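Local atomic coordinates of sugar ABC transporter, sugar-binding protein (Streptococcus pneumoniae, PDB entry 2I58), a protein that probably captures oligosaccharides such as the bound galactose-glucose-fructose trisaccharide, of the raffinose type, and delivers them to an ABC transporter for uptake. Residues E9-K14 / V40-A45; V109-N114 / G279-S284. One frame throughout, in Å; residues are numbered along the deposited sequence.

Contact 1 (E9-K14 / V40-A45); sequences EYFNQK and VNVPNA. With GLC (alpha-D-glucopyranose), chain C; FRU (beta-D-fructofuranose), chain B.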
loop_
_atom_site.group_PDB
_atom_site.type_symbol
_atom_site.label_atom_id
_atom_site.label_comp_id
_atom_site.label_asym_id
_atom_site.label_seq_id
_atom_site.Cartn_x
_atom_site.Cartn_y
_atom_site.Cartn_z
ATOM N N GLU A 9 4.435 7.081 -23.367
ATOM C CA GLU A 9 3.416 6.983 -22.325
ATOM C C GLU A 9 4.108 6.652 -21.049
ATOM O O GLU A 9 5.008 5.826 -21.047
ATOM C CB GLU A 9 2.450 5.827 -22.602
ATOM C CG GLU A 9 0.989 6.185 -22.778
ATOM C CD GLU A 9 0.265 5.152 -23.666
ATOM O OE1 GLU A 9 0.820 4.032 -23.819
ATOM O OE2 GLU A 9 -0.828 5.456 -24.228
ATOM N N TYR A 10 3.661 7.274 -19.969
ATOM C CA TYR A 10 3.918 6.771 -18.637
ATOM C C TYR A 10 2.558 6.323 -18.052
ATOM O O TYR A 10 1.629 7.136 -17.957
ATOM C CB TYR A 10 4.565 7.840 -17.749
ATOM C CG TYR A 10 4.335 7.556 -16.271
ATOM C CD1 TYR A 10 4.878 6.413 -15.675
ATOM C CD2 TYR A 10 3.538 8.383 -15.490
ATOM C CE1 TYR A 10 4.675 6.110 -14.331
ATOM C CE2 TYR A 10 3.305 8.081 -14.146
ATOM C CZ TYR A 10 3.887 6.940 -13.573
ATOM O OH TYR A 10 3.653 6.633 -12.253
ATOM N N PHE A 11 2.455 5.043 -17.660
ATOM C CA PHE A 11 1.184 4.453 -17.196
ATOM C C PHE A 11 1.052 4.465 -15.678
ATOM O O PHE A 11 1.464 3.505 -14.972
ATOM C CB PHE A 11 1.043 3.028 -17.670
ATOM C CG PHE A 11 -0.331 2.416 -17.421
ATOM C CD1 PHE A 11 -1.391 2.679 -18.283
ATOM C CD2 PHE A 11 -0.527 1.511 -16.375
ATOM C CE1 PHE A 11 -2.613 2.087 -18.085
ATOM C CE2 PHE A 11 -1.754 0.905 -16.173
ATOM C CZ PHE A 11 -2.791 1.192 -17.016
ATOM N N ASN A 12 0.454 5.558 -15.201
ATOM C CA ASN A 12 0.392 5.857 -13.818
ATOM C C ASN A 12 -0.713 5.011 -13.214
ATOM O O ASN A 12 -1.763 4.826 -13.846
ATOM C CB ASN A 12 0.089 7.339 -13.610
ATOM C CG ASN A 12 0.177 7.746 -12.153
ATOM O OD1 ASN A 12 1.079 7.316 -11.447
ATOM N ND2 ASN A 12 -0.779 8.528 -11.692
ATOM N N GLN A 13 -0.431 4.459 -12.019
ATOM C CA GLN A 13 -1.455 3.897 -11.138
ATOM C C GLN A 13 -1.488 4.663 -9.806
ATOM O O GLN A 13 -2.150 4.245 -8.875
ATOM C CB GLN A 13 -1.179 2.433 -10.809
ATOM C CG GLN A 13 -1.254 1.420 -11.950
ATOM C CD GLN A 13 -1.161 -0.029 -11.432
ATOM O OE1 GLN A 13 -2.013 -0.501 -10.652
ATOM N NE2 GLN A 13 -0.152 -0.743 -11.888
ATOM N N LYS A 14 -0.783 5.770 -9.676
ATOM C CA LYS A 14 -0.785 6.434 -8.384
ATOM C C LYS A 14 -1.563 7.789 -8.416
ATOM O O LYS A 14 -1.013 8.849 -8.734
ATOM C CB LYS A 14 0.653 6.545 -7.904
ATOM C CG LYS A 14 0.759 7.142 -6.552
ATOM C CD LYS A 14 1.818 6.455 -5.701
ATOM C CE LYS A 14 1.780 7.014 -4.308
ATOM N NZ LYS A 14 0.579 6.536 -3.607
ATOM N N VAL A 40 -0.975 8.730 -18.306
ATOM C CA VAL A 40 -2.230 8.038 -18.550
ATOM C C VAL A 40 -2.679 7.488 -17.213
ATOM O O VAL A 40 -2.027 6.630 -16.664
ATOM C CB VAL A 40 -2.097 6.894 -19.612
ATOM C CG1 VAL A 40 -3.213 5.934 -19.477
ATOM C CG2 VAL A 40 -2.092 7.452 -21.029
ATOM N N ASN A 41 -3.785 8.032 -16.698
ATOM C CA ASN A 41 -4.450 7.567 -15.482
ATOM C C ASN A 41 -5.798 7.056 -15.916
ATOM O O ASN A 41 -6.653 7.870 -16.265
ATOM C CB ASN A 41 -4.684 8.726 -14.499
ATOM C CG ASN A 41 -3.471 9.057 -13.690
ATOM O OD1 ASN A 41 -2.968 8.228 -12.933
ATOM N ND2 ASN A 41 -2.982 10.277 -13.839
ATOM N N VAL A 42 -5.989 5.730 -15.939
ATOM C CA VAL A 42 -7.316 5.171 -16.269
ATOM C C VAL A 42 -7.926 4.537 -15.038
ATOM O O VAL A 42 -7.223 4.254 -14.057
ATOM C CB VAL A 42 -7.385 4.146 -17.511
ATOM C CG1 VAL A 42 -7.687 4.870 -18.839
ATOM C CG2 VAL A 42 -6.147 3.286 -17.633
ATOM N N PRO A 43 -9.266 4.389 -15.070
ATOM C CA PRO A 43 -9.969 3.465 -14.166
ATOM C C PRO A 43 -9.550 1.993 -14.348
ATOM O O PRO A 43 -9.175 1.583 -15.453
ATOM C CB PRO A 43 -11.458 3.660 -14.546
ATOM C CG PRO A 43 -11.519 5.033 -15.241
ATOM C CD PRO A 43 -10.200 5.161 -15.933
ATOM N N ASN A 44 -9.644 1.230 -13.257
ATOM C CA ASN A 44 -9.337 -0.216 -13.209
ATOM C C ASN A 44 -7.970 -0.478 -13.837
ATOM O O ASN A 44 -7.758 -1.426 -14.586
ATOM C CB ASN A 44 -10.462 -1.073 -13.843
ATOM C CG ASN A 44 -11.867 -0.711 -13.300
ATOM O OD1 ASN A 44 -12.160 -0.839 -12.113
ATOM N ND2 ASN A 44 -12.725 -0.240 -14.184
ATOM N N ALA A 45 -7.029 0.383 -13.500
ATOM C CA ALA A 45 -5.717 0.317 -14.087
ATOM C C ALA A 45 -5.136 -1.085 -14.023
ATOM O O ALA A 45 -4.527 -1.526 -14.990
ATOM C CB ALA A 45 -4.803 1.296 -13.411
HETATM C C1 GLC C . -3.467 2.030 -4.025
HETATM C C2 GLC C . -3.167 3.499 -3.849
HETATM C C3 GLC C . -1.896 3.835 -4.536
HETATM C C4 GLC C . -0.787 2.894 -4.083
HETATM C C5 GLC C . -1.213 1.427 -4.197
HETATM C C6 GLC C . -0.169 0.411 -3.663
HETATM O O1 GLC C . -3.866 1.855 -5.401
HETATM O O2 GLC C . -4.166 4.199 -4.516
HETATM O O3 GLC C . -1.685 5.175 -4.201
HETATM O O4 GLC C . 0.310 3.087 -4.961
HETATM O O5 GLC C . -2.415 1.199 -3.523
HETATM O O6 GLC C . -0.726 -0.816 -3.834
HETATM C C1 FRU B . -6.079 2.130 -5.744
HETATM C C2 FRU B . -4.878 1.296 -6.125
HETATM C C3 FRU B . -4.921 1.271 -7.643
HETATM C C4 FRU B . -4.298 -0.065 -7.989
HETATM C C5 FRU B . -4.790 -0.975 -6.893
HETATM C C6 FRU B . -3.689 -1.986 -6.608
HETATM O O1 FRU B . -7.134 1.152 -5.795
HETATM O O3 FRU B . -4.149 2.336 -8.180
HETATM O O4 FRU B . -4.713 -0.548 -9.269
HETATM O O5 FRU B . -5.077 -0.129 -5.775
HETATM O O6 FRU B . -4.179 -3.212 -5.975
#
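F11 lays its ring beside the turn that leaves strand 35-40, meeting three residues of 40-45. Its CG is anti to the backbone N (chi1 -171°), which carries CD1 to within 3.9 Å of V40 CG1. Further along the ring, CE1 lies 3.8 Å from V42 CG2, the two side chains crossing at nearly a right angle. Both valines come in obliquely to the ring, whereas the A45 carbonyl oxygen sits at its edge, in its plane. The A45 methyl also meets Q13, with CB 3.8 Å from Q13 CG.

The polar counterpart is the amide pair N12 and N41, whose planes stand 76° apart. N12 ND2 donates to N41 OD1 in the carbonyl plane, on a lone pair; the modelled separation of 2.5 Å is doubtful at this resolution. The other end of the N12 amide is gripped twice: Y10 OH (2.8 Å from N12 OD1) and the K14 backbone N approach that oxygen from opposite faces, the latter closing an Asx turn. With ND2 also bonded to K14 O, these bonds fix the rotation of the amide and tie it to the backbone at K14, next to the sugar site. There Q13 OE1 accepts from fructose O4 at 3.0 Å, while its NE2 holds N63 O, and K14 NZ donates to glucose O3 at 2.7 Å.

Backbone bonds from V40 N to Y10 O and from N12 N to V40 O join the two parallel strands, which helix 18-31 connects in a beta-alpha-beta crossover. N12 packs on that helix, F11 on L49 of helix 45-54, and strand 61-63 pairs with 6-11 on its other side.

Contact 2 (V109-N114 / G279-S284); sequences VPFTAN and GDLAWS. With GLC (alpha-D-glucopyranose), chain C.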
loop_
_atom_site.group_PDB
_atom_site.type_symbol
_atom_site.label_atom_id
_atom_site.label_comp_id
_atom_site.label_asym_id
_atom_site.label_seq_id
_atom_site.Cartn_x
_atom_site.Cartn_y
_atom_site.Cartn_z
ATOM N N VAL A 109 12.492 0.099 -11.036
ATOM C CA VAL A 109 13.074 1.064 -10.124
ATOM C C VAL A 109 12.034 1.410 -9.096
ATOM O O VAL A 109 11.065 2.086 -9.429
ATOM C CB VAL A 109 13.425 2.363 -10.789
ATOM C CG1 VAL A 109 14.830 2.807 -10.350
ATOM C CG2 VAL A 109 13.359 2.196 -12.273
ATOM N N PRO A 110 12.199 0.929 -7.843
ATOM C CA PRO A 110 11.234 1.255 -6.796
ATOM C C PRO A 110 11.702 2.497 -6.024
ATOM O O PRO A 110 12.552 2.375 -5.126
ATOM C CB PRO A 110 11.272 0.007 -5.896
ATOM C CG PRO A 110 12.625 -0.631 -6.136
ATOM C CD PRO A 110 13.269 0.054 -7.316
ATOM N N PHE A 111 11.160 3.661 -6.406
ATOM C CA PHE A 111 11.563 4.924 -5.830
ATOM C C PHE A 111 11.211 5.082 -4.314
ATOM O O PHE A 111 12.055 5.453 -3.509
ATOM C CB PHE A 111 10.984 6.098 -6.630
ATOM C CG PHE A 111 11.457 6.161 -8.058
ATOM C CD1 PHE A 111 12.668 6.733 -8.378
ATOM C CD2 PHE A 111 10.654 5.703 -9.086
ATOM C CE1 PHE A 111 13.074 6.782 -9.669
ATOM C CE2 PHE A 111 11.043 5.745 -10.389
ATOM C CZ PHE A 111 12.223 6.270 -10.688
ATOM N N THR A 112 9.970 4.776 -3.954
ATOM C CA THR A 112 9.414 5.003 -2.614
ATOM C C THR A 112 8.806 3.711 -2.195
ATOM O O THR A 112 8.548 2.870 -3.009
ATOM C CB THR A 112 8.325 6.135 -2.628
ATOM O OG1 THR A 112 7.069 5.707 -3.196
ATOM C CG2 THR A 112 8.840 7.300 -3.433
ATOM N N ALA A 113 8.562 3.523 -0.927
ATOM C CA ALA A 113 7.943 2.282 -0.496
ATOM C C ALA A 113 6.853 2.653 0.479
ATOM O O ALA A 113 7.088 3.491 1.359
ATOM C CB ALA A 113 8.951 1.447 0.158
ATOM N N ASN A 114 5.675 2.060 0.304
ATOM C CA ASN A 114 4.505 2.359 1.108
ATOM C C ASN A 114 4.473 1.509 2.387
ATOM O O ASN A 114 5.354 0.691 2.594
ATOM C CB ASN A 114 3.246 2.067 0.288
ATOM C CG ASN A 114 3.189 0.600 -0.232
ATOM O OD1 ASN A 114 3.414 -0.366 0.517
ATOM N ND2 ASN A 114 2.863 0.454 -1.539
ATOM N N GLY A 279 7.378 -1.482 -2.920
ATOM C CA GLY A 279 7.610 -0.317 -3.771
ATOM C C GLY A 279 6.292 0.344 -4.122
ATOM O O GLY A 279 5.297 -0.353 -4.406
ATOM N N ASP A 280 6.275 1.673 -4.076
ATOM C CA ASP A 280 5.034 2.423 -4.202
ATOM C C ASP A 280 5.135 3.245 -5.459
ATOM O O ASP A 280 4.448 2.939 -6.404
ATOM C CB ASP A 280 4.786 3.269 -2.964
ATOM C CG ASP A 280 3.495 4.092 -3.033
ATOM O OD1 ASP A 280 2.485 3.532 -3.458
ATOM O OD2 ASP A 280 3.489 5.289 -2.588
ATOM N N LEU A 281 5.991 4.265 -5.524
ATOM C CA LEU A 281 6.226 4.835 -6.822
ATOM C C LEU A 281 7.317 3.938 -7.349
ATOM O O LEU A 281 8.474 4.048 -6.907
ATOM C CB LEU A 281 6.642 6.298 -6.814
ATOM C CG LEU A 281 6.831 6.921 -8.225
ATOM C CD1 LEU A 281 5.516 7.360 -8.831
ATOM C CD2 LEU A 281 7.778 8.111 -8.127
ATOM N N ALA A 282 6.932 3.043 -8.267
ATOM C CA ALA A 282 7.830 2.042 -8.802
ATOM C C ALA A 282 7.579 1.874 -10.278
ATOM O O ALA A 282 6.475 1.538 -10.656
ATOM C CB ALA A 282 7.601 0.731 -8.122
ATOM N N TRP A 283 8.644 2.044 -11.067
ATOM C CA TRP A 283 8.630 2.139 -12.507
ATOM C C TRP A 283 9.497 1.077 -13.099
ATOM O O TRP A 283 10.562 0.788 -12.561
ATOM C CB TRP A 283 9.198 3.472 -12.934
ATOM C CG TRP A 283 8.280 4.592 -12.606
ATOM C CD1 TRP A 283 7.034 4.488 -12.054
ATOM C CD2 TRP A 283 8.473 5.986 -12.879
ATOM N NE1 TRP A 283 6.451 5.716 -11.971
ATOM C CE2 TRP A 283 7.314 6.655 -12.471
ATOM C CE3 TRP A 283 9.494 6.722 -13.443
ATOM C CZ2 TRP A 283 7.174 8.046 -12.572
ATOM C CZ3 TRP A 283 9.356 8.101 -13.530
ATOM C CH2 TRP A 283 8.216 8.747 -13.096
ATOM N N SER A 284 9.008 0.516 -14.222
ATOM C CA SER A 284 9.716 -0.430 -15.075
ATOM C C SER A 284 9.479 0.008 -16.491
ATOM O O SER A 284 8.454 0.643 -16.754
ATOM C CB SER A 284 9.113 -1.800 -14.923
ATOM O OG SER A 284 9.136 -2.151 -13.568
HETATM C C1 GLC C . -3.467 2.030 -4.025
HETATM C C2 GLC C . -3.167 3.499 -3.849
HETATM C C3 GLC C . -1.896 3.835 -4.536
HETATM C C4 GLC C . -0.787 2.894 -4.083
HETATM C C5 GLC C . -1.213 1.427 -4.197
HETATM C C6 GLC C . -0.169 0.411 -3.663
HETATM O O1 GLC C . -3.866 1.855 -5.401
HETATM O O2 GLC C . -4.166 4.199 -4.516
HETATM O O3 GLC C . -1.685 5.175 -4.201
HETATM O O4 GLC C . 0.310 3.087 -4.961
HETATM O O5 GLC C . -2.415 1.199 -3.523
HETATM O O6 GLC C . -0.726 -0.816 -3.834
#
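F111 presents its ring edge to the face of W283 in a T-shaped stack, with centroids 5.2 Å apart and planes at 81°. F111 CE2 makes the approach from one face, offset past the rim near the CD2-CE3 bond, 3.6 Å from W283 CE3. L281 joins this apolar group through CD2, 3.9 Å from F111 CD2, and lies over the same indole face.

The backbone bonds are those of a short antiparallel ladder. V109 and W283 form a hydrogen-bonded pair, and P110 faces A282 in the following non-hydrogen-bonded pair. Beyond it the strands give way to loop: F111 N and T112 N reach L281 O only weakly, whereas D280 N donates to T112 O at 2.8 Å, from above the carbonyl plane.

Side-chain polarity gathers at the sugar end. T112 OG1, set between backbone N and carbonyl carbon (chi1 75°), accepts from L281 N at 2.9 Å. D280 OD1 accepts from glucose O4 at 2.7 Å while S317 bonds OD2, and N114 OD1 is taken by A278 N.

S317 is thus consistent with a second-shell residue orienting the carboxylate, whose negative charge the K14 ammonium, in a long, weak ion pair, would favour.

Both contacts belong to the same mixed sheet: contact 1 joins strand 6-11 to edge strand 35-40, and contact 2 joins 282-285 to 109-110 at the opposite edge. Contact 2 is wholly buried and combines antiparallel pairing with an aromatic stack; contact 1 is parallel and only partly buried, and its 40-45 side is more open, with aliphatic contacts and an amide network. Strand 61-63 lies between them, yet they touch: Y10 OH and W283 NE1, 3.0 Å apart, probably share a hydrogen bond. Loops from both converge on the glucose, where K14 NZ and D280 OD2 form a long, weak ion pair beside the sugar.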